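Kojibiose phosphorylase (Gut metagenome, PDB 6W0P) is a phosphorylase of glycoside hydrolase family 65, with a beta-rich N-terminal domain, a helical central catalytic domain and a smaller C-terminal domain. Local coordinates at residues K93-I96 with E101-D104; S223-Q228 with I232-L237. All coordinates share one frame; numbering follows the deposited sequence.

Contact 1: K93-I96 with E101-D104; sequences KIRI and EELD
Arg95 and Glu102 form the charged part of this contact, a salt bridge. The guanidinium grips the carboxylate side-on, Arg95 NE reaching Glu102 OE2 at 3.1 Å and NH2 of Arg95 reaching OE1 of Glu102 at 3.2 Å. The fit is not coplanar: the two planes stand 78° apart, and both oxygens are met from above the carboxylate plane. A bend at chi3 (78°) turns the end of Arg95 across the extended Glu102 chain. Glu102 OE2 is also hydrogen-bonded to Thr49 OG1, so the arginine shares it.

Backbone pairing rests on one direct bond, from Leu103 N to Ile96 O at 2.7 Å. A water takes the place of a second: it accepts from Ile96 N at 3.0 Å and donates to Leu103 O at 2.8 Å and Glu102 OE2 at 3.0 Å, tying the carboxylate to both backbones.

Apolar contact is confined to Ile96 and Leu103, which lie side by side and point the same way, with Ile96 CD1 3.8 Å from Leu103 CD2.

Both of these residues are buried against strand 123-132, where Trp130 touches the two of them and Phe128 touches Leu103. Ile96 also meets Phe159 of strand 152-161, while Arg95 pairs through its backbone with Glu170 of strand 165-174, the next strand of the five-stranded sheet.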
# COMPACT_ATOMS: atom_id res chain seq x y z
N LYS A 93 -20.49 24.79 -25.00
CA LYS A 93 -21.31 25.42 -23.94
C LYS A 93 -22.15 26.57 -24.51
O LYS A 93 -21.61 27.45 -25.21
CB LYS A 93 -20.45 25.96 -22.80
CG LYS A 93 -21.28 26.50 -21.64
CD LYS A 93 -20.46 26.75 -20.41
CE LYS A 93 -21.22 27.58 -19.39
NZ LYS A 93 -20.36 27.94 -18.24
N ILE A 94 -23.45 26.54 -24.24
CA ILE A 94 -24.37 27.67 -24.55
C ILE A 94 -25.15 28.03 -23.29
O ILE A 94 -25.15 27.25 -22.31
CB ILE A 94 -25.31 27.33 -25.72
CG1 ILE A 94 -26.36 26.29 -25.32
CG2 ILE A 94 -24.51 26.88 -26.94
CD1 ILE A 94 -27.31 25.90 -26.44
N ARG A 95 -25.85 29.16 -23.37
CA ARG A 95 -26.96 29.47 -22.45
C ARG A 95 -28.13 29.98 -23.29
O ARG A 95 -27.92 30.84 -24.18
CB ARG A 95 -26.53 30.47 -21.37
CG ARG A 95 -25.49 29.88 -20.44
CD ARG A 95 -25.02 30.86 -19.39
NE ARG A 95 -25.99 31.00 -18.32
CZ ARG A 95 -26.30 32.14 -17.70
NH1 ARG A 95 -25.76 33.30 -18.07
NH2 ARG A 95 -27.20 32.14 -16.73
N ILE A 96 -29.32 29.45 -23.01
CA ILE A 96 -30.56 29.93 -23.66
C ILE A 96 -31.51 30.46 -22.58
O ILE A 96 -31.75 29.75 -21.59
CB ILE A 96 -31.15 28.82 -24.53
CG1 ILE A 96 -30.15 28.38 -25.60
CG2 ILE A 96 -32.47 29.28 -25.14
CD1 ILE A 96 -30.61 27.22 -26.47
N GLU A 101 -36.61 32.99 -18.04
CA GLU A 101 -36.53 31.52 -17.80
C GLU A 101 -35.34 30.95 -18.59
O GLU A 101 -35.31 31.15 -19.83
CB GLU A 101 -37.83 30.81 -18.19
CG GLU A 101 -37.75 29.31 -18.04
CD GLU A 101 -38.96 28.54 -18.54
OE1 GLU A 101 -38.90 27.29 -18.54
OE2 GLU A 101 -39.97 29.19 -18.94
N GLU A 102 -34.37 30.35 -17.89
CA GLU A 102 -33.17 29.74 -18.53
C GLU A 102 -33.51 28.30 -18.94
O GLU A 102 -34.07 27.56 -18.11
CB GLU A 102 -31.92 29.75 -17.65
CG GLU A 102 -30.69 29.36 -18.46
CD GLU A 102 -29.35 29.33 -17.74
OE1 GLU A 102 -29.29 29.74 -16.55
OE2 GLU A 102 -28.35 28.92 -18.38
N LEU A 103 -33.15 27.92 -20.16
CA LEU A 103 -33.25 26.50 -20.60
C LEU A 103 -32.33 25.62 -19.74
O LEU A 103 -31.10 25.85 -19.71
CB LEU A 103 -32.90 26.39 -22.09
CG LEU A 103 -33.02 24.99 -22.70
CD1 LEU A 103 -34.44 24.46 -22.62
CD2 LEU A 103 -32.56 25.01 -24.14
N ASP A 104 -32.94 24.67 -19.03
CA ASP A 104 -32.26 23.63 -18.22
C ASP A 104 -33.23 22.45 -18.10
O ASP A 104 -34.30 22.65 -17.44
CB ASP A 104 -31.88 24.18 -16.84
CG ASP A 104 -31.26 23.13 -15.93
OD1 ASP A 104 -31.05 22.00 -16.41
OD2 ASP A 104 -30.98 23.46 -14.75
O HOH W 1 -29.06 27.36 -20.82

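Contact 2: S223-Q228 with I232-L237; sequences SYQLNQ and ILNYEL
Ser223 and Asn234 face each other as an antiparallel hydrogen-bonded pair and are joined twice. Asn234 N donates to Ser223 O at 2.8 Å, and Asn234 ND2 donates to Ser223 OG, also at 2.8 Å. The second bond lies close to the amide plane and is fairly straight. With chi1 at 60°, the serine hydroxyl sits between its own backbone N and carbonyl carbon, on the same face of the sheet as the asparagine amide.

Followed outward, the Asn234 side chain meets Ser223 first: CB lies near both OG and the carbonyl oxygen of Ser223. CG keeps close to the same hydroxyl, and the amide then divides. Its ND2 holds Ser223 OG and also comes within 3.5 Å of Gln225 NE2, a proximity without a hydrogen bond; OD1 of Asn234 lies 3.7 Å from Gln225 NE2, again too far for one. The two amide planes are 34° apart, and the side chains cross at about a right angle.

Gln225 runs beside Ile232, its amide near the CD1 methyl, with NE2 of Gln225 3.7 Å from CD1 of Ile232. Their backbones exchange two bonds, Gln225 N to Ile232 O and Ile232 N to Gln225 O, each 3.0 Å long. Between these pairs, Tyr224 and Leu233 form a non-hydrogen-bonded pair on the other face, where Tyr224 CB approaches Leu233 CD2. The tyrosine ring itself leads away and makes a cation-pi contact with Lys193.

Alternating hydrogen-bonded and non-hydrogen-bonded pairs, with strand directions 159° apart, are the evidence for antiparallel pairing; the short connection between consecutive strands makes it a beta hairpin, here at the edge of a five-stranded sheet in the family 65 N-terminal domain.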
# COMPACT_ATOMS: atom_id res chain seq x y z
N SER A 223 -23.37 41.49 -28.72
CA SER A 223 -22.25 41.89 -27.84
C SER A 223 -21.39 40.67 -27.52
O SER A 223 -21.84 39.55 -27.83
CB SER A 223 -22.74 42.55 -26.58
OG SER A 223 -23.57 41.67 -25.84
N TYR A 224 -20.23 40.89 -26.90
CA TYR A 224 -19.26 39.84 -26.50
C TYR A 224 -18.66 40.17 -25.13
O TYR A 224 -18.69 41.34 -24.73
CB TYR A 224 -18.19 39.70 -27.58
CG TYR A 224 -17.23 40.86 -27.75
CD1 TYR A 224 -17.52 41.93 -28.58
CD2 TYR A 224 -15.99 40.84 -27.12
CE1 TYR A 224 -16.61 42.97 -28.77
CE2 TYR A 224 -15.08 41.87 -27.30
CZ TYR A 224 -15.38 42.94 -28.12
OH TYR A 224 -14.47 43.94 -28.28
N GLN A 225 -18.11 39.17 -24.44
CA GLN A 225 -17.36 39.37 -23.17
C GLN A 225 -16.03 38.62 -23.24
O GLN A 225 -16.00 37.48 -23.74
CB GLN A 225 -18.16 38.89 -21.96
CG GLN A 225 -19.59 39.41 -21.91
CD GLN A 225 -20.46 38.64 -20.95
OE1 GLN A 225 -20.15 38.53 -19.75
NE2 GLN A 225 -21.53 38.05 -21.48
N LEU A 226 -14.96 39.23 -22.73
CA LEU A 226 -13.65 38.58 -22.49
C LEU A 226 -13.40 38.54 -20.97
O LEU A 226 -12.93 39.54 -20.41
CB LEU A 226 -12.55 39.35 -23.23
CG LEU A 226 -12.76 39.56 -24.73
CD1 LEU A 226 -11.65 40.44 -25.29
CD2 LEU A 226 -12.84 38.24 -25.48
N ASN A 227 -13.70 37.40 -20.34
CA ASN A 227 -13.48 37.17 -18.89
C ASN A 227 -12.31 36.21 -18.68
O ASN A 227 -11.85 35.61 -19.66
CB ASN A 227 -14.76 36.62 -18.25
CG ASN A 227 -15.94 37.46 -18.68
OD1 ASN A 227 -15.87 38.68 -18.64
ND2 ASN A 227 -16.98 36.80 -19.15
N GLN A 228 -11.86 36.05 -17.45
CA GLN A 228 -10.69 35.19 -17.16
C GLN A 228 -11.05 33.75 -17.62
O GLN A 228 -12.02 33.16 -17.11
CB GLN A 228 -10.26 35.39 -15.71
CG GLN A 228 -11.08 34.66 -14.67
CD GLN A 228 -10.70 33.20 -14.58
OE1 GLN A 228 -9.72 32.76 -15.19
NE2 GLN A 228 -11.47 32.43 -13.82
N ILE A 232 -17.48 34.92 -24.48
CA ILE A 232 -18.94 34.76 -24.74
C ILE A 232 -19.30 35.62 -25.95
O ILE A 232 -18.81 36.76 -26.03
CB ILE A 232 -19.76 35.10 -23.48
CG1 ILE A 232 -19.24 34.37 -22.24
CG2 ILE A 232 -21.24 34.84 -23.70
CD1 ILE A 232 -19.96 34.75 -20.96
N LEU A 233 -20.07 35.06 -26.86
CA LEU A 233 -20.80 35.80 -27.90
C LEU A 233 -22.28 35.83 -27.48
O LEU A 233 -22.84 34.74 -27.21
CB LEU A 233 -20.56 35.10 -29.24
CG LEU A 233 -19.17 35.27 -29.86
CD1 LEU A 233 -18.94 34.26 -30.98
CD2 LEU A 233 -18.97 36.67 -30.39
N ASN A 234 -22.88 37.03 -27.40
CA ASN A 234 -24.32 37.25 -27.03
C ASN A 234 -25.14 37.44 -28.31
O ASN A 234 -24.74 38.27 -29.15
CB ASN A 234 -24.52 38.47 -26.13
CG ASN A 234 -23.87 38.31 -24.77
OD1 ASN A 234 -24.01 37.27 -24.13
ND2 ASN A 234 -23.16 39.34 -24.32
N TYR A 235 -26.24 36.70 -28.46
CA TYR A 235 -27.20 36.87 -29.58
C TYR A 235 -28.57 37.17 -28.97
O TYR A 235 -29.03 36.44 -28.08
CB TYR A 235 -27.18 35.66 -30.52
CG TYR A 235 -25.81 35.37 -31.08
CD1 TYR A 235 -25.35 36.01 -32.22
CD2 TYR A 235 -24.95 34.49 -30.44
CE1 TYR A 235 -24.08 35.79 -32.71
CE2 TYR A 235 -23.67 34.26 -30.92
CZ TYR A 235 -23.23 34.91 -32.05
OH TYR A 235 -21.98 34.69 -32.52
N GLU A 236 -29.15 38.29 -29.40
CA GLU A 236 -30.52 38.74 -29.04
C GLU A 236 -31.38 38.39 -30.24
O GLU A 236 -31.34 39.14 -31.22
CB GLU A 236 -30.58 40.24 -28.75
CG GLU A 236 -29.60 40.73 -27.70
CD GLU A 236 -29.88 40.26 -26.28
OE1 GLU A 236 -28.94 40.33 -25.45
OE2 GLU A 236 -31.03 39.82 -26.02
N LEU A 237 -32.06 37.25 -30.20
CA LEU A 237 -32.79 36.74 -31.37
C LEU A 237 -34.29 37.00 -31.19
O LEU A 237 -34.80 36.74 -30.07
CB LEU A 237 -32.50 35.25 -31.56
CG LEU A 237 -31.01 34.90 -31.69
CD1 LEU A 237 -30.81 33.41 -31.68
CD2 LEU A 237 -30.40 35.53 -32.94

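In the fold
From the N terminus, contact 1 comes first: 93-96 and 101-104 are the arms of a short hairpin, and their pairing closes the loop of residues between them. The chain then builds further strands, including 165-174, before contact 2 closes the turn between 223-228 and 232-237. The two closures are in series, neither nested nor crossed. Within one antiparallel sheet, strand 165-174 lies between strands 94-98 and 230-239, so the hairpins flank it, and strands 101-102 and 223-227 are outermost. The centres of contacts 1 and 2 are 14 Å apart and their nearest atoms about 7 Å apart, so they join through this central strand without touching.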